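Local coordinates for hypothetical protein PH1320 (Pyrococcus horikoshii, PDB 2E87), which is of unknown function but binds GDP and is probably a GTP-binding protein of the Obg/NOG1 type, at residues 76-84 and 235-246; 180-188 and 317-327. All coordinates share one frame; numbering follows the deposited sequence.

Contact 1 (76-84 and 235-246); sequences KFYQELVDV and IEKQAILALRYL. With SO4 (sulfate ion), chain D.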
# COMPACT_ATOMS: atom_id res chain seq x y z
N LYS A 76 -5.17 2.12 -6.83
CA LYS A 76 -5.59 3.32 -6.10
C LYS A 76 -5.76 3.12 -4.61
O LYS A 76 -5.44 4.00 -3.83
CB LYS A 76 -6.90 3.86 -6.68
CG LYS A 76 -6.74 4.46 -8.06
CD LYS A 76 -7.98 5.22 -8.51
CE LYS A 76 -7.79 5.86 -9.88
NZ LYS A 76 -8.90 6.81 -10.23
N PHE A 77 -6.27 1.95 -4.23
CA PHE A 77 -6.47 1.64 -2.82
C PHE A 77 -5.16 1.72 -2.05
O PHE A 77 -5.11 2.33 -0.99
CB PHE A 77 -7.10 0.25 -2.69
CG PHE A 77 -7.17 -0.26 -1.27
CD1 PHE A 77 -8.05 0.31 -0.35
CD2 PHE A 77 -6.33 -1.30 -0.86
CE1 PHE A 77 -8.10 -0.16 0.96
CE2 PHE A 77 -6.38 -1.77 0.45
CZ PHE A 77 -7.27 -1.19 1.37
N TYR A 78 -4.10 1.11 -2.58
CA TYR A 78 -2.80 1.15 -1.92
C TYR A 78 -2.19 2.55 -2.00
O TYR A 78 -1.49 2.99 -1.09
CB TYR A 78 -1.84 0.11 -2.50
CG TYR A 78 -2.02 -1.28 -1.92
CD1 TYR A 78 -2.30 -1.45 -0.57
CD2 TYR A 78 -1.89 -2.42 -2.70
CE1 TYR A 78 -2.45 -2.69 -0.01
CE2 TYR A 78 -2.03 -3.69 -2.14
CZ TYR A 78 -2.31 -3.81 -0.79
OH TYR A 78 -2.44 -5.04 -0.19
N GLN A 79 -2.44 3.26 -3.09
CA GLN A 79 -1.91 4.61 -3.20
C GLN A 79 -2.50 5.42 -2.06
O GLN A 79 -1.83 6.22 -1.41
CB GLN A 79 -2.29 5.23 -4.54
CG GLN A 79 -1.42 4.77 -5.68
CD GLN A 79 -1.86 5.33 -7.01
OE1 GLN A 79 -2.17 6.52 -7.13
NE2 GLN A 79 -1.88 4.48 -8.02
N GLU A 80 -3.77 5.18 -1.79
CA GLU A 80 -4.44 5.91 -0.73
C GLU A 80 -3.88 5.52 0.66
O GLU A 80 -3.54 6.38 1.47
CB GLU A 80 -5.94 5.65 -0.82
CG GLU A 80 -6.80 6.77 -0.34
CD GLU A 80 -6.45 8.09 -0.97
OE1 GLU A 80 -6.21 8.15 -2.19
OE2 GLU A 80 -6.44 9.09 -0.24
N LEU A 81 -3.74 4.23 0.94
CA LEU A 81 -3.23 3.86 2.23
C LEU A 81 -1.74 4.18 2.40
O LEU A 81 -1.30 4.46 3.50
CB LEU A 81 -3.51 2.39 2.53
CG LEU A 81 -4.99 2.04 2.68
CD1 LEU A 81 -5.09 0.64 3.18
CD2 LEU A 81 -5.67 2.96 3.65
N VAL A 82 -0.98 4.13 1.31
CA VAL A 82 0.44 4.47 1.38
C VAL A 82 0.54 5.94 1.84
O VAL A 82 1.35 6.30 2.69
CB VAL A 82 1.13 4.35 -0.01
CG1 VAL A 82 2.45 5.16 -0.03
CG2 VAL A 82 1.42 2.88 -0.31
N ASP A 83 -0.31 6.78 1.25
CA ASP A 83 -0.34 8.18 1.58
C ASP A 83 -0.71 8.33 3.05
O ASP A 83 -0.12 9.13 3.77
CB ASP A 83 -1.38 8.88 0.70
CG ASP A 83 -1.37 10.40 0.86
OD1 ASP A 83 -2.36 11.04 0.44
OD2 ASP A 83 -0.40 10.97 1.38
N VAL A 84 -1.68 7.54 3.51
CA VAL A 84 -2.09 7.62 4.91
C VAL A 84 -0.98 7.24 5.87
O VAL A 84 -0.81 7.87 6.89
CB VAL A 84 -3.31 6.71 5.19
CG1 VAL A 84 -3.39 6.37 6.67
CG2 VAL A 84 -4.58 7.40 4.77
N ILE A 235 -7.25 12.50 8.31
CA ILE A 235 -6.41 11.38 7.93
C ILE A 235 -7.15 10.03 8.06
O ILE A 235 -7.23 9.27 7.09
CB ILE A 235 -5.12 11.37 8.76
CG1 ILE A 235 -4.19 10.27 8.26
CG2 ILE A 235 -5.44 11.21 10.24
CD1 ILE A 235 -2.98 10.03 9.16
N GLU A 236 -7.68 9.73 9.24
CA GLU A 236 -8.39 8.47 9.43
C GLU A 236 -9.58 8.46 8.50
O GLU A 236 -10.06 7.41 8.10
CB GLU A 236 -8.82 8.30 10.88
CG GLU A 236 -9.39 9.52 11.52
CD GLU A 236 -9.51 9.38 13.02
OE1 GLU A 236 -8.47 9.10 13.67
OE2 GLU A 236 -10.62 9.56 13.55
N LYS A 237 -10.03 9.64 8.14
CA LYS A 237 -11.15 9.79 7.23
C LYS A 237 -10.68 9.33 5.84
O LYS A 237 -11.42 8.66 5.10
CB LYS A 237 -11.54 11.26 7.20
CG LYS A 237 -12.95 11.58 6.80
CD LYS A 237 -13.25 13.00 7.30
CE LYS A 237 -14.69 13.44 7.08
NZ LYS A 237 -14.93 14.79 7.69
N GLN A 238 -9.45 9.69 5.48
CA GLN A 238 -8.89 9.31 4.19
C GLN A 238 -8.70 7.78 4.17
O GLN A 238 -8.91 7.14 3.14
CB GLN A 238 -7.55 10.01 3.97
CG GLN A 238 -6.97 9.92 2.54
CD GLN A 238 -5.47 10.24 2.47
OE1 GLN A 238 -4.89 10.69 3.46
NE2 GLN A 238 -4.86 10.03 1.31
N ALA A 239 -8.31 7.21 5.31
CA ALA A 239 -8.09 5.77 5.44
C ALA A 239 -9.39 4.99 5.28
O ALA A 239 -9.40 3.89 4.71
CB ALA A 239 -7.48 5.46 6.80
N ILE A 240 -10.47 5.56 5.80
CA ILE A 240 -11.79 4.95 5.74
C ILE A 240 -12.32 5.07 4.32
O ILE A 240 -12.78 4.09 3.74
CB ILE A 240 -12.78 5.68 6.68
CG1 ILE A 240 -12.39 5.44 8.13
CG2 ILE A 240 -14.20 5.22 6.41
CD1 ILE A 240 -13.05 6.43 9.09
N LEU A 241 -12.23 6.27 3.76
CA LEU A 241 -12.74 6.49 2.42
C LEU A 241 -11.96 5.77 1.34
O LEU A 241 -12.41 5.70 0.19
CB LEU A 241 -12.79 7.99 2.11
CG LEU A 241 -13.73 8.82 2.99
CD1 LEU A 241 -13.76 10.25 2.47
CD2 LEU A 241 -15.13 8.23 2.97
N ALA A 242 -10.80 5.23 1.70
CA ALA A 242 -9.99 4.48 0.75
C ALA A 242 -10.78 3.24 0.29
O ALA A 242 -10.54 2.72 -0.81
CB ALA A 242 -8.67 4.04 1.40
N LEU A 243 -11.71 2.78 1.12
CA LEU A 243 -12.54 1.61 0.79
C LEU A 243 -13.28 1.79 -0.53
O LEU A 243 -13.71 0.82 -1.13
CB LEU A 243 -13.53 1.31 1.94
CG LEU A 243 -12.90 0.98 3.31
CD1 LEU A 243 -13.97 0.75 4.36
CD2 LEU A 243 -12.02 -0.25 3.19
N ARG A 244 -13.40 3.04 -0.99
CA ARG A 244 -14.06 3.35 -2.26
C ARG A 244 -13.33 2.67 -3.41
O ARG A 244 -13.94 2.30 -4.42
CB ARG A 244 -14.05 4.85 -2.57
CG ARG A 244 -14.76 5.76 -1.59
CD ARG A 244 -14.66 7.22 -2.05
NE ARG A 244 -15.24 8.16 -1.09
CZ ARG A 244 -15.27 9.48 -1.24
NH1 ARG A 244 -14.77 10.04 -2.34
NH2 ARG A 244 -15.80 10.25 -0.30
N TYR A 245 -12.02 2.51 -3.25
CA TYR A 245 -11.19 1.90 -4.28
C TYR A 245 -11.04 0.38 -4.19
O TYR A 245 -10.46 -0.24 -5.08
CB TYR A 245 -9.81 2.56 -4.26
CG TYR A 245 -9.90 4.05 -4.44
CD1 TYR A 245 -9.30 4.92 -3.55
CD2 TYR A 245 -10.58 4.60 -5.53
CE1 TYR A 245 -9.37 6.30 -3.72
CE2 TYR A 245 -10.66 5.97 -5.71
CZ TYR A 245 -10.05 6.81 -4.81
OH TYR A 245 -10.12 8.17 -4.99
N LEU A 246 -11.55 -0.20 -3.11
CA LEU A 246 -11.49 -1.64 -2.89
C LEU A 246 -12.88 -2.27 -3.11
O LEU A 246 -13.03 -3.21 -3.89
CB LEU A 246 -11.03 -1.92 -1.47
CG LEU A 246 -10.97 -3.38 -1.02
CD1 LEU A 246 -9.98 -4.17 -1.84
CD2 LEU A 246 -10.56 -3.37 0.44
S SO4 D . -7.17 0.41 -9.56
O1 SO4 D . -7.50 -0.96 -8.93
O2 SO4 D . -6.81 1.46 -8.54
O3 SO4 D . -5.99 0.22 -10.51
O4 SO4 D . -8.40 0.96 -10.30
O HOH W 1 -7.66 0.19 -6.50

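Contact 2 (180-188 and 317-327); sequences KSTLLKALT and ALKGTGIDLVK. With GDP (guanosine-5'-diphosphate), chain F.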
# COMPACT_ATOMS: atom_id res chain seq x y z
N LYS A 180 -22.08 -7.89 11.51
CA LYS A 180 -21.18 -7.82 10.37
C LYS A 180 -20.31 -9.07 10.21
O LYS A 180 -20.33 -9.71 9.16
CB LYS A 180 -20.31 -6.57 10.47
CG LYS A 180 -21.09 -5.27 10.36
CD LYS A 180 -20.17 -4.06 10.13
CE LYS A 180 -19.22 -3.82 11.31
NZ LYS A 180 -19.98 -3.46 12.55
N SER A 181 -19.53 -9.41 11.24
CA SER A 181 -18.65 -10.57 11.15
C SER A 181 -19.43 -11.89 11.10
O SER A 181 -19.00 -12.85 10.46
CB SER A 181 -17.68 -10.60 12.32
OG SER A 181 -18.38 -10.69 13.55
N THR A 182 -20.57 -11.93 11.78
CA THR A 182 -21.39 -13.13 11.77
C THR A 182 -21.81 -13.37 10.34
O THR A 182 -21.80 -14.51 9.88
CB THR A 182 -22.66 -12.98 12.67
OG1 THR A 182 -22.27 -12.82 14.03
CG2 THR A 182 -23.57 -14.22 12.55
N LEU A 183 -22.17 -12.30 9.64
CA LEU A 183 -22.59 -12.41 8.25
C LEU A 183 -21.42 -12.77 7.34
O LEU A 183 -21.56 -13.57 6.41
CB LEU A 183 -23.22 -11.11 7.76
CG LEU A 183 -23.51 -11.09 6.26
CD1 LEU A 183 -24.49 -12.20 5.90
CD2 LEU A 183 -24.09 -9.76 5.87
N LEU A 184 -20.26 -12.18 7.58
CA LEU A 184 -19.11 -12.48 6.76
C LEU A 184 -18.75 -13.97 6.87
O LEU A 184 -18.42 -14.61 5.88
CB LEU A 184 -17.91 -11.61 7.17
CG LEU A 184 -16.56 -11.86 6.50
CD1 LEU A 184 -15.73 -10.56 6.44
CD2 LEU A 184 -15.82 -12.99 7.25
N LYS A 185 -18.81 -14.51 8.09
CA LYS A 185 -18.47 -15.91 8.30
C LYS A 185 -19.50 -16.87 7.72
O LYS A 185 -19.16 -17.97 7.33
CB LYS A 185 -18.26 -16.18 9.79
CG LYS A 185 -17.02 -15.51 10.34
CD LYS A 185 -16.93 -15.62 11.83
CE LYS A 185 -15.80 -14.77 12.36
NZ LYS A 185 -15.65 -14.91 13.83
N ALA A 186 -20.76 -16.44 7.67
CA ALA A 186 -21.82 -17.27 7.12
C ALA A 186 -21.72 -17.24 5.60
O ALA A 186 -22.12 -18.17 4.90
CB ALA A 186 -23.18 -16.73 7.56
N LEU A 187 -21.16 -16.15 5.11
CA LEU A 187 -21.01 -15.92 3.68
C LEU A 187 -19.77 -16.59 3.09
O LEU A 187 -19.79 -17.06 1.96
CB LEU A 187 -20.97 -14.41 3.44
CG LEU A 187 -21.95 -13.67 2.52
CD1 LEU A 187 -23.30 -14.37 2.45
CD2 LEU A 187 -22.11 -12.24 3.04
N THR A 188 -18.69 -16.65 3.86
CA THR A 188 -17.47 -17.23 3.32
C THR A 188 -17.31 -18.72 3.50
O THR A 188 -17.91 -19.33 4.39
CB THR A 188 -16.21 -16.54 3.88
OG1 THR A 188 -16.10 -16.80 5.28
CG2 THR A 188 -16.27 -15.06 3.63
N ALA A 317 -28.35 -13.66 10.42
CA ALA A 317 -26.98 -14.13 10.23
C ALA A 317 -26.65 -15.31 11.15
O ALA A 317 -25.92 -16.22 10.76
CB ALA A 317 -25.99 -12.98 10.47
N LEU A 318 -27.20 -15.29 12.36
CA LEU A 318 -26.93 -16.34 13.32
C LEU A 318 -27.53 -17.68 12.93
O LEU A 318 -26.87 -18.71 13.01
CB LEU A 318 -27.44 -15.94 14.71
CG LEU A 318 -26.52 -16.23 15.90
CD1 LEU A 318 -27.26 -15.93 17.19
CD2 LEU A 318 -26.05 -17.68 15.89
N LYS A 319 -28.79 -17.67 12.50
CA LYS A 319 -29.46 -18.90 12.14
C LYS A 319 -29.47 -19.29 10.67
O LYS A 319 -30.06 -20.31 10.30
CB LYS A 319 -30.89 -18.88 12.68
CG LYS A 319 -30.94 -18.89 14.19
CD LYS A 319 -32.36 -19.00 14.67
CE LYS A 319 -32.43 -19.13 16.18
NZ LYS A 319 -33.85 -19.10 16.62
N GLY A 320 -28.82 -18.50 9.82
CA GLY A 320 -28.78 -18.84 8.41
C GLY A 320 -30.03 -18.50 7.63
O GLY A 320 -30.10 -18.74 6.41
N THR A 321 -31.03 -17.93 8.30
CA THR A 321 -32.27 -17.54 7.65
C THR A 321 -31.98 -16.40 6.67
O THR A 321 -31.63 -15.29 7.09
CB THR A 321 -33.34 -17.03 8.69
OG1 THR A 321 -33.49 -17.99 9.75
CG2 THR A 321 -34.69 -16.82 8.02
N GLY A 322 -32.08 -16.66 5.36
CA GLY A 322 -31.85 -15.60 4.39
C GLY A 322 -30.44 -15.42 3.84
O GLY A 322 -30.27 -14.71 2.85
N ILE A 323 -29.45 -16.04 4.47
CA ILE A 323 -28.06 -15.93 4.01
C ILE A 323 -27.94 -16.25 2.52
O ILE A 323 -27.23 -15.56 1.78
CB ILE A 323 -27.14 -16.87 4.81
CG1 ILE A 323 -27.14 -16.46 6.28
CG2 ILE A 323 -25.73 -16.83 4.26
CD1 ILE A 323 -26.95 -14.97 6.49
N ASP A 324 -28.65 -17.28 2.08
CA ASP A 324 -28.62 -17.67 0.68
C ASP A 324 -29.23 -16.59 -0.21
O ASP A 324 -28.87 -16.46 -1.37
CB ASP A 324 -29.33 -19.02 0.50
CG ASP A 324 -28.64 -20.14 1.28
OD1 ASP A 324 -27.48 -20.46 0.96
OD2 ASP A 324 -29.26 -20.67 2.23
N LEU A 325 -30.16 -15.81 0.33
CA LEU A 325 -30.74 -14.74 -0.46
C LEU A 325 -29.66 -13.67 -0.66
O LEU A 325 -29.61 -13.03 -1.71
CB LEU A 325 -31.95 -14.14 0.24
CG LEU A 325 -33.18 -15.05 0.39
CD1 LEU A 325 -34.26 -14.34 1.21
CD2 LEU A 325 -33.72 -15.41 -0.98
N VAL A 326 -28.81 -13.49 0.35
CA VAL A 326 -27.74 -12.49 0.26
C VAL A 326 -26.67 -12.92 -0.74
O VAL A 326 -26.26 -12.15 -1.61
CB VAL A 326 -27.07 -12.24 1.64
CG1 VAL A 326 -25.89 -11.29 1.47
CG2 VAL A 326 -28.11 -11.65 2.63
N LYS A 327 -26.23 -14.17 -0.61
CA LYS A 327 -25.21 -14.74 -1.49
C LYS A 327 -25.71 -14.62 -2.92
O LYS A 327 -24.98 -14.19 -3.82
CB LYS A 327 -24.98 -16.20 -1.13
CG LYS A 327 -23.60 -16.73 -1.43
CD LYS A 327 -23.54 -18.22 -1.17
CE LYS A 327 -22.11 -18.72 -1.03
NZ LYS A 327 -21.55 -18.34 0.29
PB GDP F . -20.35 -6.97 14.38
O1B GDP F . -19.77 -6.26 15.58
O2B GDP F . -21.32 -5.99 13.51
O3B GDP F . -19.45 -7.94 13.61
O3A GDP F . -21.42 -7.94 15.06
PA GDP F . -21.33 -9.54 15.31
O1A GDP F . -21.19 -10.29 14.03
O2A GDP F . -20.07 -9.84 16.29
O5' GDP F . -22.71 -9.95 16.02
C5' GDP F . -22.81 -9.25 17.28
C4' GDP F . -23.67 -10.07 18.26
O4' GDP F . -25.00 -10.31 17.66
C3' GDP F . -23.15 -11.47 18.57
O3' GDP F . -23.04 -12.10 19.85
C2' GDP F . -23.76 -12.31 17.43
O2' GDP F . -23.86 -13.67 17.91
C1' GDP F . -25.17 -11.77 17.49
N9 GDP F . -25.93 -12.02 16.25
C8 GDP F . -25.47 -11.96 14.96
N7 GDP F . -26.43 -12.24 14.13
C5 GDP F . -27.57 -12.49 14.82
C6 GDP F . -28.92 -12.85 14.46
O6 GDP F . -29.24 -12.99 13.28
N1 GDP F . -29.83 -13.03 15.47
C2 GDP F . -29.47 -12.87 16.80
N2 GDP F . -30.40 -13.05 17.79
N3 GDP F . -28.23 -12.54 17.14
C4 GDP F . -27.26 -12.35 16.20

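Contact 1 (76-84 and 235-246)
Q238 reaches across to D83. Its chain is extended, with CG anti to the backbone N (chi1 -169°), which carries the amide over the gap. NE2 donates to D83 OD1 at 2.8 Å, reaching that oxygen from above the carboxylate plane while OD1 lies close to the plane of the amide. NE2 also points at E80 OE2, but at 2.4 Å this pair is too short to be trusted in detail.

Apolar packing fills the middle. A242 CB sits 3.7 Å from E80 CG and 3.9 Å from L81 CD2. V84 CG2 lies 4.0 Å from A239 CB.

Two CH-pi contacts close the far end. K76 CB lies over a face of the Y245 ring, 4.0 Å from its centroid. L246 CB lies over a face of the F77 ring, 4.3 Å from the centroid, and L81 CG packs on the opposite face. A242 O meets the F77 ring at its edge.

One water joins F77 N to Y245 O. The axes of 76-84 and 235-241 run nearly antiparallel, 9.2 Å apart, and the contact continues to L246. It joins the NOG1 N-terminal helical domain to the G domain, at a helix that follows the DxxG sequence of G proteins and so probably belongs to switch II.

Contact 2 (180-188 and 317-327)
T182 meets both A317 and the nucleotide, and its side chain divides the two tasks. CB lies 3.4 Å from GDP O1A. From there OG1, anti to the carbonyl carbon (chi1 -65°), turns to the alpha-phosphate and donates to GDP O1A at 2.8 Å. The methyl CG2 takes the other direction, anti to the backbone N, and ends 3.4 Å from A317 CB. The backbone N of T182 also donates to O1A, so one residue grips this oxygen twice.

Farther along helix 180-187 the packing is apolar. L183 CD1 and I323 CD1 are 3.8 Å apart, the two side chains passing antiparallel. L187 CD1 touches I323 CG2 at 3.9 Å. The L187 and V326 side chains lie nearly perpendicular, touching through CD1 and CG1.

K180 N and NZ both donate to GDP O2B, and S181 N donates almost straight to GDP O3B (175°). L318 N donates to GDP O6 at 3.2 Å. N288 OD1 accepts from A317 N and so braces the loop beside the base. K180 and S181 close the P-loop (Walker A), and S316-A317-L318 fit the SA(K/L) motif of G proteins.

T182 CG2 on A317 ties the base-binding loop to the phosphate-binding helix, while L183 and L187 seat that helix on helix 323-350. The K180 ammonium and the N-H groups at the helix start probably offset the diphosphate charge. An N-H donor at O6 fits guanine, and would poorly match the amino group adenine carries there.

Overall arrangement
Contact 1 and contact 2 lie in different parts of an elongated chain. Their centres are 27 Å apart, their nearest atoms are about 10 Å apart, and they do not touch. The centre of contact 1 lies about 9 Å from the centre of the chain, that of contact 2 about 30 Å. Along the sequence their segments alternate: 76-84, 180-188, 235-246, 317-327. Both use the G domain, but contact 2 is internal to it and borders GDP. Strand 214-220 runs near both: L246 packs on Q217 and I219, and K180 and S181 on D220. Contact 1 is away from the nucleotide, whose pocket N177, G179, S316 and D291 help to complete.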